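Local coordinates for protein C-domain type II peptide synthetase (PDB 4ZNM) that is probably a free-standing condensation-domain protein of the nonribosomal peptide synthetase family, with the two-lobed fold of the CoA-dependent acyltransferase clan, at residues P44-V49 with D405-V410; I168-L173 with L388-I393; M272-Q277 with A324-V329. One frame throughout, in Å; residues are numbered along the deposited sequence.

Overall arrangement
The two-lobed condensation-domain fold has an N-terminal and a C-terminal lobe, each built round a mixed sheet. Contact 1 (44-49 with 405-410) lies about 10 Å from the centre of the molecule, where the turn leading into strand 47-55 meets the loop before strand 410-416. Contact 2 (168-173 with 388-393) packs helix 162-180 on strand 388-392, which crosses back into the N-terminal sheet beside 47-55. Contact 3 (272-277 with 324-329) joins two helices of the C-terminal lobe. Along the chain, contact 3 is nested inside contact 2, and contact 2 inside contact 1. Their centres lie about 24 Å (1 to 2), 29 Å (1 to 3) and 37 Å (2 to 3) apart. Contact 1 thus joins segments leading into the two sheets.

Contact 1: residues P44-V49 with D405-V410; sequences PMYHIV and DIPDGV
This is a loop-to-turn contact between the two lobes of the condensation-domain fold. The turn leading into strand 47-55 meets the loop before strand 410-416. Tyr46 is the centre of an inverse gamma turn, in which His47 N makes a weak bond back to Met45 O. The same carbonyl also reaches across the contact. Asp405 N donates to Met45 O at 2.8 Å, with an N-H...O angle of 155°. The donor lies above the carbonyl plane. Beside this bond, Met45 CB packs against Asp405 CB at 4.0 Å. A water gives a second link between the backbones: it donates to His47 O at 2.8 Å and to Asp405 O at 3.2 Å. The Tyr46 side chain has its CG anti to the backbone N (chi1 -173°), which carries the ring across the Asp405 side chain toward Pro407. Asp405 O sits at the ring edge. The ring and the Asp405 carboxylate are turned 73° apart, and Asp405 OD1 forms a salt bridge with Lys240. His157 stacks on the Tyr46 ring. Further along the loop, Pro407 CD touches Tyr46 CE1 at 3.8 Å.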
loop_
_atom_site.group_PDB
_atom_site.type_symbol
_atom_site.label_atom_id
_atom_site.label_comp_id
_atom_site.label_asym_id
_atom_site.label_seq_id
_atom_site.Cartn_x
_atom_site.Cartn_y
_atom_site.Cartn_z
ATOM N N PRO A 44 -3.809 9.205 13.771
ATOM C CA PRO A 44 -5.082 9.196 13.031
ATOM C C PRO A 44 -4.916 9.426 11.540
ATOM O O PRO A 44 -5.926 9.346 10.859
ATOM C CB PRO A 44 -5.866 10.347 13.659
ATOM C CG PRO A 44 -4.805 11.311 14.129
ATOM C CD PRO A 44 -3.593 10.460 14.516
HETATM N N MSE A 45 -3.709 9.705 11.040
HETATM C CA MSE A 45 -3.543 9.843 9.591
HETATM C C MSE A 45 -2.958 8.585 8.946
HETATM O O MSE A 45 -2.742 8.537 7.718
HETATM C CB MSE A 45 -2.675 11.072 9.261
HETATM C CG MSE A 45 -3.252 12.396 9.708
HETATM SE SE MSE A 45 -5.035 12.767 8.838
HETATM C CE MSE A 45 -4.378 13.072 7.014
ATOM N N TYR A 46 -2.688 7.550 9.729
ATOM C CA TYR A 46 -2.092 6.350 9.132
ATOM C C TYR A 46 -3.235 5.432 8.715
ATOM O O TYR A 46 -3.602 4.464 9.400
ATOM C CB TYR A 46 -1.116 5.656 10.094
ATOM C CG TYR A 46 -0.388 4.535 9.456
ATOM C CD1 TYR A 46 0.599 4.781 8.503
ATOM C CD2 TYR A 46 -0.672 3.227 9.791
ATOM C CE1 TYR A 46 1.300 3.755 7.911
ATOM C CE2 TYR A 46 0.013 2.180 9.177
ATOM C CZ TYR A 46 0.999 2.460 8.252
ATOM O OH TYR A 46 1.677 1.439 7.626
ATOM N N HIS A 47 -3.849 5.802 7.589
ATOM C CA HIS A 47 -5.005 5.101 7.087
ATOM C C HIS A 47 -4.838 4.764 5.616
ATOM O O HIS A 47 -3.857 5.146 4.979
ATOM C CB HIS A 47 -6.294 5.921 7.308
ATOM C CG HIS A 47 -6.191 7.358 6.910
ATOM N ND1 HIS A 47 -5.749 7.759 5.665
ATOM C CD2 HIS A 47 -6.481 8.491 7.596
ATOM C CE1 HIS A 47 -5.778 9.081 5.601
ATOM N NE2 HIS A 47 -6.233 9.548 6.752
ATOM N N ILE A 48 -5.775 3.977 5.112
ATOM C CA ILE A 48 -5.776 3.600 3.713
ATOM C C ILE A 48 -7.183 3.901 3.199
ATOM O O ILE A 48 -8.164 3.628 3.898
ATOM C CB ILE A 48 -5.367 2.099 3.532
ATOM C CG1 ILE A 48 -5.426 1.673 2.071
ATOM C CG2 ILE A 48 -6.296 1.197 4.355
ATOM C CD1 ILE A 48 -4.827 0.223 1.852
ATOM N N VAL A 49 -7.282 4.478 2.002
ATOM C CA VAL A 49 -8.582 4.881 1.453
ATOM C C VAL A 49 -8.746 4.212 0.120
ATOM O O VAL A 49 -7.783 3.986 -0.581
ATOM C CB VAL A 49 -8.724 6.411 1.278
ATOM C CG1 VAL A 49 -8.464 7.117 2.564
ATOM C CG2 VAL A 49 -7.755 6.891 0.187
ATOM N N ASP A 405 -0.628 8.889 5.943
ATOM C CA ASP A 405 0.700 9.081 6.520
ATOM C C ASP A 405 1.719 8.040 6.021
ATOM O O ASP A 405 1.424 6.849 5.918
ATOM C CB ASP A 405 0.547 9.047 8.052
ATOM C CG ASP A 405 1.862 9.182 8.800
ATOM O OD1 ASP A 405 2.220 10.333 9.168
ATOM O OD2 ASP A 405 2.510 8.136 9.051
ATOM N N ILE A 406 2.912 8.502 5.692
ATOM C CA ILE A 406 4.091 7.652 5.556
ATOM C C ILE A 406 4.954 7.868 6.804
ATOM O O ILE A 406 5.441 8.975 7.012
ATOM C CB ILE A 406 4.894 7.967 4.287
ATOM C CG1 ILE A 406 4.096 7.622 3.049
ATOM C CG2 ILE A 406 6.237 7.145 4.262
ATOM C CD1 ILE A 406 4.765 8.120 1.765
ATOM N N PRO A 407 5.128 6.820 7.639
ATOM C CA PRO A 407 5.765 7.006 8.947
ATOM C C PRO A 407 7.095 7.751 8.866
ATOM O O PRO A 407 7.318 8.694 9.655
ATOM C CB PRO A 407 5.964 5.559 9.452
ATOM C CG PRO A 407 4.804 4.828 8.842
ATOM C CD PRO A 407 4.636 5.441 7.474
ATOM N N ASP A 408 7.962 7.367 7.932
ATOM C CA ASP A 408 9.285 8.017 7.834
ATOM C C ASP A 408 10.004 7.585 6.574
ATOM O O ASP A 408 10.855 6.720 6.602
ATOM C CB ASP A 408 10.127 7.695 9.087
ATOM C CG ASP A 408 11.327 8.651 9.290
ATOM O OD1 ASP A 408 11.727 9.376 8.360
ATOM O OD2 ASP A 408 11.903 8.646 10.404
ATOM N N GLY A 409 9.656 8.208 5.463
ATOM C CA GLY A 409 10.308 7.909 4.203
ATOM C C GLY A 409 9.531 8.307 2.977
ATOM O O GLY A 409 8.550 9.058 3.045
ATOM N N VAL A 410 10.009 7.819 1.846
ATOM C CA VAL A 410 9.401 8.086 0.539
ATOM C C VAL A 410 8.793 6.777 0.066
ATOM O O VAL A 410 9.409 5.717 0.220
ATOM C CB VAL A 410 10.444 8.611 -0.457
ATOM C CG1 VAL A 410 9.867 8.764 -1.835
ATOM C CG2 VAL A 410 11.006 9.929 0.032
HETATM O O HOH W 1 -1.142 5.019 5.424
#

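Contact 2: residues I168-L173 with L388-I393; sequences IARDLL and LTYSKI
Leu173 lays its CD1 methyl over one face of the Tyr390 ring. This is a CH-pi contact in the helix-on-sheet layer of the N-terminal lobe, where helix 162-180 covers strand 388-392. The short helix and strand segments run nearly antiparallel, at 171°, with their axes 10.8 Å apart at closest approach. CD1 of Leu173 lies 3.6 Å from the ring centroid of Tyr390, 24° off the ring normal. It is shifted toward the CG side of the ring and comes within 3.3 Å of Tyr390 CG, so the packing is tight. The two side chains run past one another, head to tail. With its CG between the backbone N and the carbonyl carbon (chi1 61°), Tyr390 reaches toward helix 162-180. Its hydroxyl end lies alongside the aliphatic part of Arg170, with CG of Arg170 3.9 Å from Tyr390 OH. The other methyl of Leu173, CD2, meets Leu388 CD1 at 4.2 Å, the two side chains roughly perpendicular. The guanidinium of Arg170 turns away to Asp171. In a salt bridge, NE and NH2 both donate side-on to Asp171 OD1; NH2 has a second partner in Asp305. Trp52 and Leu54 of strand 47-55 add to the packing round Tyr390. A water joins the two elements, 2.9 Å from Tyr390 OH and donating to Arg170 O at 2.9 Å.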
loop_
_atom_site.group_PDB
_atom_site.type_symbol
_atom_site.label_atom_id
_atom_site.label_comp_id
_atom_site.label_asym_id
_atom_site.label_seq_id
_atom_site.Cartn_x
_atom_site.Cartn_y
_atom_site.Cartn_z
ATOM N N ILE A 168 -12.971 -6.065 1.903
ATOM C CA ILE A 168 -13.999 -5.331 2.635
ATOM C C ILE A 168 -15.129 -4.890 1.690
ATOM O O ILE A 168 -16.316 -4.938 2.029
ATOM C CB ILE A 168 -13.389 -4.132 3.341
ATOM C CG1 ILE A 168 -12.474 -4.607 4.486
ATOM C CG2 ILE A 168 -14.494 -3.179 3.890
ATOM C CD1 ILE A 168 -11.585 -3.490 5.049
ATOM N N ALA A 169 -14.734 -4.416 0.516
ATOM C CA ALA A 169 -15.668 -3.917 -0.464
ATOM C C ALA A 169 -16.500 -5.088 -0.988
ATOM O O ALA A 169 -17.724 -4.982 -1.115
ATOM C CB ALA A 169 -14.932 -3.203 -1.591
ATOM N N ARG A 170 -15.847 -6.224 -1.221
ATOM C CA ARG A 170 -16.554 -7.384 -1.767
ATOM C C ARG A 170 -17.561 -7.887 -0.756
ATOM O O ARG A 170 -18.736 -8.126 -1.085
ATOM C CB ARG A 170 -15.614 -8.517 -2.163
ATOM C CG ARG A 170 -16.422 -9.739 -2.638
ATOM C CD ARG A 170 -15.770 -11.016 -2.417
ATOM N NE ARG A 170 -15.471 -11.303 -1.022
ATOM C CZ ARG A 170 -14.769 -12.371 -0.667
ATOM N NH1 ARG A 170 -14.362 -13.194 -1.618
ATOM N NH2 ARG A 170 -14.471 -12.628 0.610
ATOM N N ASP A 171 -17.106 -8.047 0.477
ATOM C CA ASP A 171 -17.964 -8.518 1.542
ATOM C C ASP A 171 -19.139 -7.556 1.745
ATOM O O ASP A 171 -20.268 -7.989 1.926
ATOM C CB ASP A 171 -17.164 -8.646 2.822
ATOM C CG ASP A 171 -16.195 -9.848 2.816
ATOM O OD1 ASP A 171 -16.079 -10.562 1.779
ATOM O OD2 ASP A 171 -15.557 -10.065 3.872
ATOM N N LEU A 172 -18.846 -6.263 1.757
ATOM C CA LEU A 172 -19.864 -5.240 2.022
ATOM C C LEU A 172 -20.994 -5.295 1.019
ATOM O O LEU A 172 -22.161 -5.312 1.389
ATOM C CB LEU A 172 -19.254 -3.850 1.990
ATOM C CG LEU A 172 -20.248 -2.693 2.029
ATOM C CD1 LEU A 172 -20.900 -2.680 3.399
ATOM C CD2 LEU A 172 -19.564 -1.388 1.716
ATOM N N LEU A 173 -20.634 -5.307 -0.262
ATOM C CA LEU A 173 -21.646 -5.286 -1.307
ATOM C C LEU A 173 -22.385 -6.621 -1.422
ATOM O O LEU A 173 -23.562 -6.653 -1.797
ATOM C CB LEU A 173 -20.996 -4.864 -2.627
ATOM C CG LEU A 173 -20.447 -3.410 -2.474
ATOM C CD1 LEU A 173 -19.879 -2.953 -3.773
ATOM C CD2 LEU A 173 -21.519 -2.418 -2.065
ATOM N N LEU A 388 -26.188 -4.390 -7.835
ATOM C CA LEU A 388 -25.141 -3.368 -7.916
ATOM C C LEU A 388 -23.889 -3.835 -8.670
ATOM O O LEU A 388 -23.354 -4.905 -8.397
ATOM C CB LEU A 388 -24.715 -2.933 -6.543
ATOM C CG LEU A 388 -25.466 -1.813 -5.878
ATOM C CD1 LEU A 388 -24.772 -1.595 -4.556
ATOM C CD2 LEU A 388 -25.491 -0.526 -6.731
ATOM N N THR A 389 -23.461 -3.015 -9.623
ATOM C CA THR A 389 -22.155 -3.126 -10.264
ATOM C C THR A 389 -21.151 -2.177 -9.573
ATOM O O THR A 389 -21.485 -1.046 -9.247
ATOM C CB THR A 389 -22.281 -2.782 -11.760
ATOM O OG1 THR A 389 -23.091 -3.769 -12.419
ATOM C CG2 THR A 389 -20.897 -2.672 -12.436
ATOM N N TYR A 390 -19.940 -2.636 -9.314
ATOM C CA TYR A 390 -18.955 -1.813 -8.642
ATOM C C TYR A 390 -17.584 -2.008 -9.295
ATOM O O TYR A 390 -17.203 -3.112 -9.683
ATOM C CB TYR A 390 -18.908 -2.106 -7.133
ATOM C CG TYR A 390 -18.546 -3.517 -6.729
ATOM C CD1 TYR A 390 -17.284 -3.817 -6.199
ATOM C CD2 TYR A 390 -19.473 -4.545 -6.845
ATOM C CE1 TYR A 390 -16.950 -5.122 -5.811
ATOM C CE2 TYR A 390 -19.167 -5.838 -6.465
ATOM C CZ TYR A 390 -17.901 -6.127 -5.957
ATOM O OH TYR A 390 -17.617 -7.410 -5.563
ATOM N N SER A 391 -16.861 -0.901 -9.406
ATOM C CA SER A 391 -15.610 -0.825 -10.133
ATOM C C SER A 391 -14.643 0.014 -9.320
ATOM O O SER A 391 -14.931 1.160 -9.021
ATOM C CB SER A 391 -15.884 -0.206 -11.508
ATOM O OG SER A 391 -14.951 -0.618 -12.465
ATOM N N LYS A 392 -13.507 -0.556 -8.954
ATOM C CA LYS A 392 -12.501 0.165 -8.191
ATOM C C LYS A 392 -12.001 1.358 -9.006
ATOM O O LYS A 392 -11.732 1.223 -10.186
ATOM C CB LYS A 392 -11.350 -0.781 -7.822
ATOM C CG LYS A 392 -10.251 -0.174 -6.926
ATOM C CD LYS A 392 -10.731 -0.063 -5.499
ATOM C CE LYS A 392 -9.830 0.792 -4.643
ATOM N NZ LYS A 392 -8.468 0.318 -4.629
ATOM N N ILE A 393 -11.872 2.521 -8.368
ATOM C CA ILE A 393 -11.327 3.705 -9.024
ATOM C C ILE A 393 -9.814 3.711 -8.729
ATOM O O ILE A 393 -9.383 4.044 -7.635
ATOM C CB ILE A 393 -12.004 5.032 -8.548
ATOM C CG1 ILE A 393 -13.464 5.120 -9.001
ATOM C CG2 ILE A 393 -11.243 6.258 -9.081
ATOM C CD1 ILE A 393 -14.239 6.284 -8.376
HETATM O O HOH W 2 -19.476 -8.801 -3.767
#

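Contact 3: residues M272-Q277 with A324-V329; sequences MFAAYQ and ASFREV
The contact of Ala274 and Ala275 with Phe326 and Val329 is apolar helix-helix packing in the C-terminal lobe of the condensation-domain fold. It joins helix 268-284 to the first turn of helix 326-335. All four residues are buried. The CA atoms of Ala274 and Val329 come within 6.0 Å, a close approach that the small alanine side chain permits. The Ala274 methyl, pointing at the other helix, has two partners. Its CB lies 3.9 Å from Phe326 CE1 and also 3.9 Å from Val329 CG1. The Val329 branch that does the touching is the one anti to its backbone N (chi1 179°). Phe326 likewise has its CG anti to the backbone N (chi1 177°), which brings the end of the ring nearer the partner helix than its CB. Here the ring turns its edge to the backbone of Ala275, whose N lies 3.7 Å from Phe326 CE1 and near the ring plane. Ala275 CB adds a looser touch on the same ring carbon.

The polar contacts are local to 324-329. Ser325 is the N-cap of helix 326-335, and its OG accepts from Glu328 N at 3.1 Å. Glu328 OE1 in turn accepts from Ala324 N, met from above the carboxylate plane.

Helix 435-454 touches both segments: Ala452 meets Phe326, while Tyr445 and Leu449 meet Ala275. Elsewhere on helix 268-284, Phe273 and Tyr276 pack against Val291 of strand 288-295.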
loop_
_atom_site.group_PDB
_atom_site.type_symbol
_atom_site.label_atom_id
_atom_site.label_comp_id
_atom_site.label_asym_id
_atom_site.label_seq_id
_atom_site.Cartn_x
_atom_site.Cartn_y
_atom_site.Cartn_z
HETATM N N MSE A 272 9.660 -2.188 -13.824
HETATM C CA MSE A 272 9.536 -0.857 -13.247
HETATM C C MSE A 272 10.497 -0.672 -12.040
HETATM O O MSE A 272 11.094 0.403 -11.861
HETATM C CB MSE A 272 8.069 -0.595 -12.866
HETATM C CG MSE A 272 7.133 -0.435 -14.173
HETATM SE SE MSE A 272 5.392 -0.073 -13.575
HETATM C CE MSE A 272 5.635 1.812 -13.143
ATOM N N PHE A 273 10.713 -1.738 -11.282
ATOM C CA PHE A 273 11.685 -1.704 -10.193
ATOM C C PHE A 273 13.091 -1.537 -10.751
ATOM O O PHE A 273 13.843 -0.684 -10.283
ATOM C CB PHE A 273 11.606 -2.978 -9.318
ATOM C CG PHE A 273 12.482 -2.915 -8.083
ATOM C CD1 PHE A 273 12.069 -2.224 -6.963
ATOM C CD2 PHE A 273 13.696 -3.539 -8.041
ATOM C CE1 PHE A 273 12.862 -2.159 -5.829
ATOM C CE2 PHE A 273 14.497 -3.475 -6.910
ATOM C CZ PHE A 273 14.078 -2.785 -5.812
ATOM N N ALA A 274 13.449 -2.336 -11.759
ATOM C CA ALA A 274 14.738 -2.153 -12.459
ATOM C C ALA A 274 14.965 -0.720 -12.891
ATOM O O ALA A 274 16.067 -0.186 -12.726
ATOM C CB ALA A 274 14.825 -3.061 -13.684
ATOM N N ALA A 275 13.946 -0.106 -13.502
ATOM C CA ALA A 275 14.072 1.280 -13.946
ATOM C C ALA A 275 14.335 2.202 -12.745
ATOM O O ALA A 275 15.042 3.209 -12.864
ATOM C CB ALA A 275 12.835 1.734 -14.684
ATOM N N TYR A 276 13.747 1.881 -11.601
ATOM C CA TYR A 276 13.984 2.692 -10.383
ATOM C C TYR A 276 15.449 2.590 -9.958
ATOM O O TYR A 276 16.082 3.576 -9.554
ATOM C CB TYR A 276 13.068 2.247 -9.245
ATOM C CG TYR A 276 13.109 3.163 -8.055
ATOM C CD1 TYR A 276 12.886 4.516 -8.213
ATOM C CD2 TYR A 276 13.372 2.681 -6.781
ATOM C CE1 TYR A 276 12.919 5.367 -7.151
ATOM C CE2 TYR A 276 13.387 3.539 -5.691
ATOM C CZ TYR A 276 13.141 4.880 -5.894
ATOM O OH TYR A 276 13.150 5.778 -4.861
ATOM N N GLN A 277 15.995 1.393 -10.072
ATOM C CA GLN A 277 17.393 1.188 -9.724
ATOM C C GLN A 277 18.289 1.980 -10.644
ATOM O O GLN A 277 19.277 2.606 -10.196
ATOM C CB GLN A 277 17.745 -0.289 -9.776
ATOM C CG GLN A 277 17.007 -1.069 -8.736
ATOM C CD GLN A 277 17.475 -2.488 -8.625
ATOM O OE1 GLN A 277 18.368 -2.801 -7.840
ATOM N NE2 GLN A 277 16.865 -3.361 -9.394
ATOM N N ALA A 324 25.588 -4.212 -18.889
ATOM C CA ALA A 324 25.811 -3.688 -20.230
ATOM C C ALA A 324 24.525 -3.118 -20.816
ATOM O O ALA A 324 24.545 -2.437 -21.824
ATOM C CB ALA A 324 26.376 -4.784 -21.137
ATOM N N SER A 325 23.397 -3.381 -20.183
ATOM C CA SER A 325 22.134 -2.956 -20.766
ATOM C C SER A 325 21.062 -2.904 -19.715
ATOM O O SER A 325 21.189 -3.499 -18.654
ATOM C CB SER A 325 21.705 -3.928 -21.859
ATOM O OG SER A 325 21.447 -5.192 -21.263
ATOM N N PHE A 326 19.976 -2.219 -20.021
ATOM C CA PHE A 326 18.826 -2.277 -19.154
ATOM C C PHE A 326 18.373 -3.730 -18.999
ATOM O O PHE A 326 18.007 -4.166 -17.912
ATOM C CB PHE A 326 17.706 -1.422 -19.713
ATOM C CG PHE A 326 16.458 -1.493 -18.901
ATOM C CD1 PHE A 326 16.414 -0.903 -17.656
ATOM C CD2 PHE A 326 15.346 -2.151 -19.359
ATOM C CE1 PHE A 326 15.295 -0.963 -16.889
ATOM C CE2 PHE A 326 14.207 -2.205 -18.580
ATOM C CZ PHE A 326 14.200 -1.609 -17.338
ATOM N N ARG A 327 18.392 -4.491 -20.092
ATOM C CA ARG A 327 17.919 -5.868 -20.010
ATOM C C ARG A 327 18.654 -6.642 -18.929
ATOM O O ARG A 327 18.050 -7.439 -18.197
ATOM C CB ARG A 327 18.062 -6.588 -21.356
ATOM C CG ARG A 327 17.499 -8.013 -21.336
ATOM C CD ARG A 327 17.640 -8.701 -22.661
ATOM N NE ARG A 327 17.017 -7.938 -23.741
ATOM C CZ ARG A 327 15.705 -7.894 -23.961
ATOM N NH1 ARG A 327 14.865 -8.560 -23.173
ATOM N NH2 ARG A 327 15.243 -7.172 -24.969
ATOM N N GLU A 328 19.952 -6.407 -18.802
ATOM C CA GLU A 328 20.725 -7.094 -17.768
ATOM C C GLU A 328 20.327 -6.609 -16.366
ATOM O O GLU A 328 20.316 -7.393 -15.420
ATOM C CB GLU A 328 22.233 -6.902 -17.999
ATOM C CG GLU A 328 22.753 -7.742 -19.125
ATOM C CD GLU A 328 24.248 -7.543 -19.429
ATOM O OE1 GLU A 328 25.000 -7.012 -18.577
ATOM O OE2 GLU A 328 24.660 -7.929 -20.550
ATOM N N VAL A 329 19.981 -5.334 -16.213
ATOM C CA VAL A 329 19.489 -4.863 -14.906
ATOM C C VAL A 329 18.219 -5.643 -14.519
ATOM O O VAL A 329 18.069 -6.096 -13.372
ATOM C CB VAL A 329 19.208 -3.349 -14.893
ATOM C CG1 VAL A 329 18.690 -2.921 -13.526
ATOM C CG2 VAL A 329 20.483 -2.550 -15.173
#